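Local coordinates for protein Cas13d (uncultured Ruminococcus sp, PDB 6IV9) that binds a CRISPR RNA and, as an RNA-guided nuclease, uses two HEPN domains for guide RNA maturation and target RNA cleavage, at residues Ala282-Cys290 / Arg300-Asn308; Asp586-Asp594 / Asn696-Asn704. The protein carries 2 engineered substitutions. One frame throughout, in Å; residues are numbered along the deposited sequence.

Contact 1: residues Ala282-Cys290 / Arg300-Asn308; sequences AIVGQIAQC and RFDLYSFIN. Engineered in segment 282-290: Ala-288 (natural residue Arg).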
loop_
_atom_site.group_PDB
_atom_site.type_symbol
_atom_site.label_atom_id
_atom_site.label_comp_id
_atom_site.label_asym_id
_atom_site.label_seq_id
_atom_site.Cartn_x
_atom_site.Cartn_y
_atom_site.Cartn_z
ATOM N N ALA A 282 -10.796 -9.426 15.396
ATOM C CA ALA A 282 -9.958 -10.441 16.060
ATOM C C ALA A 282 -8.844 -10.889 15.108
ATOM O O ALA A 282 -7.764 -11.127 15.561
ATOM C CB ALA A 282 -10.821 -11.589 16.484
ATOM N N ILE A 283 -9.146 -11.051 13.831
ATOM C CA ILE A 283 -8.097 -11.455 12.852
ATOM C C ILE A 283 -7.048 -10.348 12.740
ATOM O O ILE A 283 -5.890 -10.647 12.773
ATOM C CB ILE A 283 -8.706 -11.815 11.493
ATOM C CG1 ILE A 283 -9.417 -13.162 11.558
ATOM C CG2 ILE A 283 -7.643 -11.805 10.422
ATOM C CD1 ILE A 283 -10.319 -13.431 10.407
ATOM N N VAL A 284 -7.483 -9.097 12.686
ATOM C CA VAL A 284 -6.533 -7.958 12.608
ATOM C C VAL A 284 -5.662 -7.988 13.864
ATOM O O VAL A 284 -4.481 -7.838 13.744
ATOM C CB VAL A 284 -7.290 -6.628 12.485
ATOM C CG1 VAL A 284 -6.399 -5.447 12.792
ATOM C CG2 VAL A 284 -7.919 -6.469 11.121
ATOM N N GLY A 285 -6.259 -8.224 15.021
ATOM C CA GLY A 285 -5.498 -8.287 16.278
ATOM C C GLY A 285 -4.484 -9.415 16.260
ATOM O O GLY A 285 -3.385 -9.221 16.733
ATOM N N GLN A 286 -4.868 -10.557 15.717
ATOM C CA GLN A 286 -3.973 -11.735 15.639
ATOM C C GLN A 286 -2.765 -11.412 14.754
ATOM O O GLN A 286 -1.659 -11.734 15.128
ATOM C CB GLN A 286 -4.763 -12.936 15.134
ATOM C CG GLN A 286 -3.912 -14.032 14.526
ATOM C CD GLN A 286 -3.131 -14.820 15.543
ATOM O OE1 GLN A 286 -3.409 -14.800 16.723
ATOM N NE2 GLN A 286 -2.129 -15.527 15.068
ATOM N N ILE A 287 -2.992 -10.749 13.627
ATOM C CA ILE A 287 -1.871 -10.383 12.724
ATOM C C ILE A 287 -0.943 -9.428 13.472
ATOM O O ILE A 287 0.241 -9.606 13.413
ATOM C CB ILE A 287 -2.374 -9.791 11.402
ATOM C CG1 ILE A 287 -3.247 -10.785 10.638
ATOM C CG2 ILE A 287 -1.201 -9.341 10.569
ATOM C CD1 ILE A 287 -4.004 -10.182 9.503
ATOM N N ALA A 288 -1.512 -8.499 14.226
ATOM C CA ALA A 288 -0.713 -7.520 14.987
ATOM C C ALA A 288 0.178 -8.255 15.988
ATOM O O ALA A 288 1.309 -7.898 16.125
ATOM C CB ALA A 288 -1.614 -6.538 15.669
ATOM N N GLN A 289 -0.336 -9.318 16.593
ATOM C CA GLN A 289 0.415 -10.115 17.597
ATOM C C GLN A 289 1.532 -10.931 16.941
ATOM O O GLN A 289 2.341 -11.464 17.659
ATOM C CB GLN A 289 -0.545 -10.993 18.391
ATOM C CG GLN A 289 -1.453 -10.203 19.308
ATOM C CD GLN A 289 -2.583 -11.061 19.813
ATOM O OE1 GLN A 289 -2.421 -12.236 20.074
ATOM N NE2 GLN A 289 -3.752 -10.479 19.925
ATOM N N CYS A 290 1.487 -11.092 15.629
ATOM C CA CYS A 290 2.510 -11.869 14.906
ATOM C C CYS A 290 3.630 -10.989 14.366
ATOM O O CYS A 290 4.662 -11.529 14.091
ATOM C CB CYS A 290 1.885 -12.580 13.725
ATOM S SG CYS A 290 0.772 -13.904 14.234
ATOM N N ARG A 300 3.587 -14.059 18.349
ATOM C CA ARG A 300 3.031 -15.345 17.890
ATOM C C ARG A 300 3.773 -15.807 16.638
ATOM O O ARG A 300 4.203 -14.968 15.885
ATOM C CB ARG A 300 1.526 -15.239 17.683
ATOM C CG ARG A 300 0.802 -14.723 18.912
ATOM C CD ARG A 300 -0.662 -15.067 18.859
ATOM N NE ARG A 300 -0.783 -16.440 18.413
ATOM C CZ ARG A 300 -1.006 -17.472 19.207
ATOM N NH1 ARG A 300 -1.213 -17.277 20.495
ATOM N NH2 ARG A 300 -1.024 -18.688 18.706
ATOM N N PHE A 301 3.874 -17.118 16.456
ATOM C CA PHE A 301 4.589 -17.705 15.302
ATOM C C PHE A 301 3.613 -18.299 14.284
ATOM O O PHE A 301 4.076 -18.919 13.351
ATOM C CB PHE A 301 5.545 -18.775 15.825
ATOM C CG PHE A 301 6.745 -18.193 16.512
ATOM C CD1 PHE A 301 7.825 -17.744 15.779
ATOM C CD2 PHE A 301 6.764 -18.024 17.877
ATOM C CE1 PHE A 301 8.916 -17.168 16.399
ATOM C CE2 PHE A 301 7.857 -17.455 18.500
ATOM C CZ PHE A 301 8.928 -17.035 17.760
ATOM N N ASP A 302 2.322 -18.050 14.447
ATOM C CA ASP A 302 1.294 -18.708 13.608
ATOM C C ASP A 302 0.660 -17.772 12.573
ATOM O O ASP A 302 -0.436 -18.058 12.164
ATOM C CB ASP A 302 0.290 -19.476 14.461
ATOM C CG ASP A 302 -0.452 -18.641 15.480
ATOM O OD1 ASP A 302 -0.042 -17.532 15.723
ATOM O OD2 ASP A 302 -1.428 -19.132 16.016
ATOM N N LEU A 303 1.399 -16.787 12.082
ATOM C CA LEU A 303 0.851 -15.806 11.108
ATOM C C LEU A 303 0.339 -16.531 9.866
ATOM O O LEU A 303 -0.696 -16.183 9.373
ATOM C CB LEU A 303 2.013 -14.910 10.673
ATOM C CG LEU A 303 1.697 -13.517 10.150
ATOM C CD1 LEU A 303 2.712 -13.058 9.133
ATOM C CD2 LEU A 303 0.282 -13.373 9.658
ATOM N N TYR A 304 1.084 -17.513 9.395
ATOM C CA TYR A 304 0.722 -18.164 8.119
ATOM C C TYR A 304 -0.165 -19.389 8.295
ATOM O O TYR A 304 -0.657 -19.848 7.309
ATOM C CB TYR A 304 2.001 -18.472 7.349
ATOM C CG TYR A 304 2.859 -17.252 7.177
ATOM C CD1 TYR A 304 2.471 -16.244 6.324
ATOM C CD2 TYR A 304 4.019 -17.078 7.897
ATOM C CE1 TYR A 304 3.225 -15.100 6.170
ATOM C CE2 TYR A 304 4.793 -15.946 7.750
ATOM C CZ TYR A 304 4.396 -14.954 6.878
ATOM O OH TYR A 304 5.132 -13.834 6.704
ATOM N N SER A 305 -0.340 -19.883 9.509
ATOM C CA SER A 305 -1.148 -21.111 9.697
ATOM C C SER A 305 -2.441 -20.871 10.478
ATOM O O SER A 305 -3.359 -21.626 10.285
ATOM C CB SER A 305 -0.319 -22.140 10.391
ATOM O OG SER A 305 0.049 -21.688 11.667
ATOM N N PHE A 306 -2.520 -19.790 11.240
ATOM C CA PHE A 306 -3.642 -19.584 12.190
ATOM C C PHE A 306 -5.007 -19.602 11.509
ATOM O O PHE A 306 -5.917 -20.132 12.109
ATOM C CB PHE A 306 -3.421 -18.346 13.061
ATOM C CG PHE A 306 -3.972 -17.069 12.485
ATOM C CD1 PHE A 306 -5.308 -16.762 12.622
ATOM C CD2 PHE A 306 -3.189 -16.240 11.708
ATOM C CE1 PHE A 306 -5.838 -15.615 12.067
ATOM C CE2 PHE A 306 -3.722 -15.095 11.145
ATOM C CZ PHE A 306 -5.040 -14.782 11.329
ATOM N N ILE A 307 -5.123 -19.046 10.312
ATOM C CA ILE A 307 -6.467 -18.922 9.682
ATOM C C ILE A 307 -7.078 -20.295 9.437
ATOM O O ILE A 307 -8.281 -20.368 9.413
ATOM C CB ILE A 307 -6.485 -18.024 8.437
ATOM C CG1 ILE A 307 -7.894 -17.504 8.164
ATOM C CG2 ILE A 307 -5.903 -18.721 7.232
ATOM C CD1 ILE A 307 -8.476 -16.721 9.295
ATOM N N ASN A 308 -6.244 -21.299 9.190
ATOM C CA ASN A 308 -6.740 -22.671 8.926
ATOM C C ASN A 308 -6.860 -23.479 10.222
ATOM O O ASN A 308 -7.406 -24.544 10.156
ATOM C CB ASN A 308 -5.838 -23.393 7.927
ATOM C CG ASN A 308 -5.773 -22.685 6.596
ATOM O OD1 ASN A 308 -6.669 -22.792 5.785
ATOM N ND2 ASN A 308 -4.721 -21.936 6.378
#

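Contact 2: residues Asp586-Asp594 / Asn696-Asn704; sequences DALTILGID and NISFDDFKN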
loop_
_atom_site.group_PDB
_atom_site.type_symbol
_atom_site.label_atom_id
_atom_site.label_comp_id
_atom_site.label_asym_id
_atom_site.label_seq_id
_atom_site.Cartn_x
_atom_site.Cartn_y
_atom_site.Cartn_z
ATOM N N ASP A 586 -20.157 14.408 10.766
ATOM C CA ASP A 586 -18.743 14.433 10.329
ATOM C C ASP A 586 -18.618 15.373 9.126
ATOM O O ASP A 586 -17.726 16.175 9.124
ATOM C CB ASP A 586 -18.251 13.031 9.966
ATOM C CG ASP A 586 -17.975 12.124 11.149
ATOM O OD1 ASP A 586 -17.822 12.638 12.252
ATOM O OD2 ASP A 586 -17.931 10.925 10.947
ATOM N N ALA A 587 -19.523 15.265 8.163
ATOM C CA ALA A 587 -19.458 16.111 6.953
ATOM C C ALA A 587 -19.654 17.596 7.271
ATOM O O ALA A 587 -18.856 18.389 6.837
ATOM C CB ALA A 587 -20.454 15.631 5.938
ATOM N N LEU A 588 -20.674 17.950 8.036
ATOM C CA LEU A 588 -20.886 19.378 8.371
ATOM C C LEU A 588 -19.701 19.917 9.176
ATOM O O LEU A 588 -19.298 21.000 8.914
ATOM C CB LEU A 588 -22.190 19.513 9.156
ATOM C CG LEU A 588 -23.431 19.730 8.304
ATOM C CD1 LEU A 588 -23.579 18.653 7.259
ATOM C CD2 LEU A 588 -24.671 19.822 9.165
ATOM N N THR A 589 -19.186 19.146 10.122
ATOM C CA THR A 589 -18.047 19.567 10.971
ATOM C C THR A 589 -16.782 19.794 10.136
ATOM O O THR A 589 -16.101 20.754 10.377
ATOM C CB THR A 589 -17.794 18.533 12.070
ATOM O OG1 THR A 589 -18.999 18.328 12.793
ATOM C CG2 THR A 589 -16.692 18.932 13.018
ATOM N N ILE A 590 -16.489 18.921 9.184
ATOM C CA ILE A 590 -15.266 19.112 8.361
ATOM C C ILE A 590 -15.383 20.397 7.537
ATOM O O ILE A 590 -14.375 20.996 7.286
ATOM C CB ILE A 590 -14.876 17.857 7.550
ATOM C CG1 ILE A 590 -13.361 17.738 7.413
ATOM C CG2 ILE A 590 -15.564 17.779 6.206
ATOM C CD1 ILE A 590 -12.904 16.415 6.894
ATOM N N LEU A 591 -16.574 20.698 7.041
ATOM C CA LEU A 591 -16.814 21.932 6.253
ATOM C C LEU A 591 -16.664 23.161 7.152
ATOM O O LEU A 591 -16.076 24.128 6.728
ATOM C CB LEU A 591 -18.218 21.848 5.668
ATOM C CG LEU A 591 -18.328 21.404 4.216
ATOM C CD1 LEU A 591 -17.060 20.817 3.641
ATOM C CD2 LEU A 591 -19.528 20.528 3.975
ATOM N N GLY A 592 -17.167 23.069 8.379
ATOM C CA GLY A 592 -17.147 24.167 9.356
ATOM C C GLY A 592 -18.552 24.475 9.831
ATOM O O GLY A 592 -19.359 24.886 9.036
ATOM N N ILE A 593 -18.794 24.258 11.114
ATOM C CA ILE A 593 -20.132 24.429 11.736
ATOM C C ILE A 593 -19.943 24.868 13.186
ATOM O O ILE A 593 -18.843 24.743 13.708
ATOM C CB ILE A 593 -20.900 23.098 11.644
ATOM C CG1 ILE A 593 -22.411 23.285 11.724
ATOM C CG2 ILE A 593 -20.416 22.125 12.689
ATOM C CD1 ILE A 593 -23.061 23.520 10.409
ATOM N N ASP A 594 -21.022 25.344 13.790
ATOM C CA ASP A 594 -21.005 25.780 15.205
ATOM C C ASP A 594 -20.584 24.565 16.022
ATOM O O ASP A 594 -21.133 23.495 15.813
ATOM C CB ASP A 594 -22.378 26.337 15.583
ATOM C CG ASP A 594 -22.722 26.349 17.060
ATOM O OD1 ASP A 594 -21.807 26.300 17.887
ATOM O OD2 ASP A 594 -23.924 26.429 17.369
ATOM N N ASN A 696 -11.503 29.991 4.712
ATOM C CA ASN A 696 -12.823 30.626 4.968
ATOM C C ASN A 696 -14.022 29.738 4.641
ATOM O O ASN A 696 -15.117 30.217 4.777
ATOM C CB ASN A 696 -12.952 31.928 4.187
ATOM C CG ASN A 696 -11.991 32.981 4.683
ATOM O OD1 ASN A 696 -11.748 33.100 5.868
ATOM N ND2 ASN A 696 -11.424 33.733 3.770
ATOM N N ILE A 697 -13.810 28.493 4.248
ATOM C CA ILE A 697 -14.945 27.598 3.891
ATOM C C ILE A 697 -15.823 27.320 5.122
ATOM O O ILE A 697 -15.308 27.299 6.203
ATOM C CB ILE A 697 -14.409 26.282 3.310
ATOM C CG1 ILE A 697 -15.512 25.472 2.647
ATOM C CG2 ILE A 697 -13.725 25.471 4.386
ATOM C CD1 ILE A 697 -14.990 24.293 1.903
ATOM N N SER A 698 -17.111 27.111 4.908
ATOM C CA SER A 698 -18.018 26.744 6.018
ATOM C C SER A 698 -19.202 25.982 5.442
ATOM O O SER A 698 -19.473 26.124 4.276
ATOM C CB SER A 698 -18.478 27.942 6.773
ATOM O OG SER A 698 -19.320 28.732 5.973
ATOM N N PHE A 699 -19.925 25.263 6.288
ATOM C CA PHE A 699 -21.124 24.524 5.827
ATOM C C PHE A 699 -22.161 25.521 5.311
ATOM O O PHE A 699 -22.816 25.263 4.343
ATOM C CB PHE A 699 -21.744 23.706 6.954
ATOM C CG PHE A 699 -23.100 23.170 6.592
ATOM C CD1 PHE A 699 -23.245 22.251 5.578
ATOM C CD2 PHE A 699 -24.231 23.598 7.249
ATOM C CE1 PHE A 699 -24.485 21.747 5.245
ATOM C CE2 PHE A 699 -25.472 23.099 6.910
ATOM C CZ PHE A 699 -25.597 22.180 5.908
ATOM N N ASP A 700 -22.175 26.701 5.920
ATOM C CA ASP A 700 -23.129 27.807 5.648
ATOM C C ASP A 700 -23.043 28.215 4.179
ATOM O O ASP A 700 -24.061 28.520 3.611
ATOM C CB ASP A 700 -22.823 29.006 6.540
ATOM C CG ASP A 700 -23.878 30.091 6.507
ATOM O OD1 ASP A 700 -24.909 29.894 7.128
ATOM O OD2 ASP A 700 -23.648 31.119 5.863
ATOM N N ASP A 701 -21.865 28.113 3.576
ATOM C CA ASP A 701 -21.651 28.504 2.160
ATOM C C ASP A 701 -22.507 27.664 1.213
ATOM O O ASP A 701 -22.765 28.127 0.113
ATOM C CB ASP A 701 -20.217 28.250 1.721
ATOM C CG ASP A 701 -19.216 29.170 2.369
ATOM O OD1 ASP A 701 -19.642 30.143 2.974
ATOM O OD2 ASP A 701 -18.037 28.897 2.265
ATOM N N PHE A 702 -22.832 26.440 1.609
ATOM C CA PHE A 702 -23.523 25.487 0.707
ATOM C C PHE A 702 -24.981 25.263 1.074
ATOM O O PHE A 702 -25.619 24.539 0.361
ATOM C CB PHE A 702 -22.790 24.152 0.761
ATOM C CG PHE A 702 -21.305 24.321 0.616
ATOM C CD1 PHE A 702 -20.750 24.600 -0.614
ATOM C CD2 PHE A 702 -20.478 24.291 1.717
ATOM C CE1 PHE A 702 -19.391 24.797 -0.750
ATOM C CE2 PHE A 702 -19.122 24.495 1.580
ATOM C CZ PHE A 702 -18.583 24.742 0.350
ATOM N N LYS A 703 -25.497 25.957 2.073
ATOM C CA LYS A 703 -26.880 25.713 2.551
ATOM C C LYS A 703 -27.916 25.974 1.453
ATOM O O LYS A 703 -28.932 25.313 1.481
ATOM C CB LYS A 703 -27.144 26.465 3.853
ATOM C CG LYS A 703 -27.476 27.929 3.651
ATOM C CD LYS A 703 -27.635 28.705 4.918
ATOM C CE LYS A 703 -27.370 30.173 4.700
ATOM N NZ LYS A 703 -27.559 30.932 5.954
ATOM N N ASN A 704 -27.654 26.872 0.510
ATOM C CA ASN A 704 -28.661 27.181 -0.536
ATOM C C ASN A 704 -28.318 26.556 -1.889
ATOM O O ASN A 704 -28.924 26.941 -2.867
ATOM C CB ASN A 704 -28.944 28.676 -0.630
ATOM C CG ASN A 704 -29.433 29.218 0.690
ATOM O OD1 ASN A 704 -30.325 28.651 1.303
ATOM N ND2 ASN A 704 -28.821 30.284 1.157
HETATM O O HOH W 1 -21.296 26.906 8.794
#

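Contact 1: residues Ala282-Cys290 / Arg300-Asn308
Gln-286 crosses from the helix to Phe-306 and the Arg-300/Asp-302 pair. CB points toward segment 300-308. With CG anti to the backbone N (chi1 158°), CG settles over the centre of the Phe-306 ring, a CH-pi contact 3.3 Å from the centroid and only 4° off the ring normal. A bend at chi2 then turns the amide toward Arg-300 and Asp-302, and CD passes between the ring and Arg-300 NE. The carbonyl branch, OE1, lies 3.5 Å from Arg-300 CD and accepts a hydrogen bond from Arg-216. The amino branch, NE2, donates to Asp-302 OD1 at 3.0 Å; the carboxylate oxygen lies in the amide plane, whereas the nitrogen stands 55° above the carboxylate plane. Glutamine suits this buried place because a methylene, CG, can cover an aromatic face while one amide supplies both donor and acceptor.

Arg-300 NE reaches the same OD1 at 3.0 Å from the opposite face of the carboxylate, on the syn side and nearer its plane, and NH2 makes a salt bridge to Asp-302 OD2 at 2.8 Å. This side-on grip limits rotation of the carboxylate. Nearby, Arg-300 N bonds almost straight to Gln-289 O at 3.0 Å, while Cys-290, small enough to fit closely, sets CB 3.7 Å from Leu-303 CG. At the other end Ile-283 CD1 meets Ile-307 CD1 at 3.9 Å.

Residues Ile-283 to Cys-290 thus pack on 300-308, with helix 497-505 touching Ile-283, Phe-306 and Ile-307. Helix 267-291 also bears the engineered Ala-288, which replaces the arginine opening an R-X4-H sequence, the signature motif of HEPN ribonuclease domains.

Contact 2: residues Asp586-Asp594 / Asn696-Asn704
With CG anti to the backbone nitrogen (chi1 169°), Phe-699 turns its ring under Leu-588, and Ile-593, whose CG1 takes the same kind of position (chi1 -157°), runs alongside in the same direction. Leu-588 CG sits over the centre of the ring, 3.7 Å from Phe-699 CD1. Ile-593 CD1 comes in obliquely and closely, 3.4 Å from Phe-699 CD2, while Leu-591 CD2 lies at the ring edge. The flat phenyl suits this place, offering one face to Leu-588 and its edge to Leu-591. Leu-591 also sends CG to within 4.1 Å of Phe-702 CE2.

Gly-592 leaves the helix with positive phi and, having no side chain, lets Ser-698 approach to 4.3 Å between the two CA atoms. Its carbonyl O accepts from Phe-699 N at 2.8 Å, nearly straight (170°) and in the carbonyl plane. A water donates to the same oxygen and accepts from Asp-700 N, giving the turn a second link. Leu-591 O and Ile-697 O, both acceptors, stand 3.3 Å apart; Arg-645 bonds to both, weakly to the former, and so probably eases their repulsion.

The end of helix 581-591 is therefore joined to the loop between helices 683-696 and 713-760, with Phe-699 also touching Leu-618 and Ile-622 of helix 617-627 and Phe-702 resting on Ala-720 and Ile-724 of helix 713-760.

How the contacts relate
The two contacts follow one another along the chain, contact 1 closing before contact 2 opens, and they do not touch: their centres are about 43 Å apart and their nearest atoms about 20 Å. Contact 1 joins helix 267-291 to the chain just beyond it, with nine residues between the segments. Contact 2 instead brings together parts separated by 101 residues, many of them helical. The two have no helix in common. The centre of contact 2 is also farther from the centre of the chain, about 32 Å against about 20 Å. With nearest atoms about 14 Å and 12 Å from the bound nucleic acid, neither touches the RNA, and both are packing within the protein.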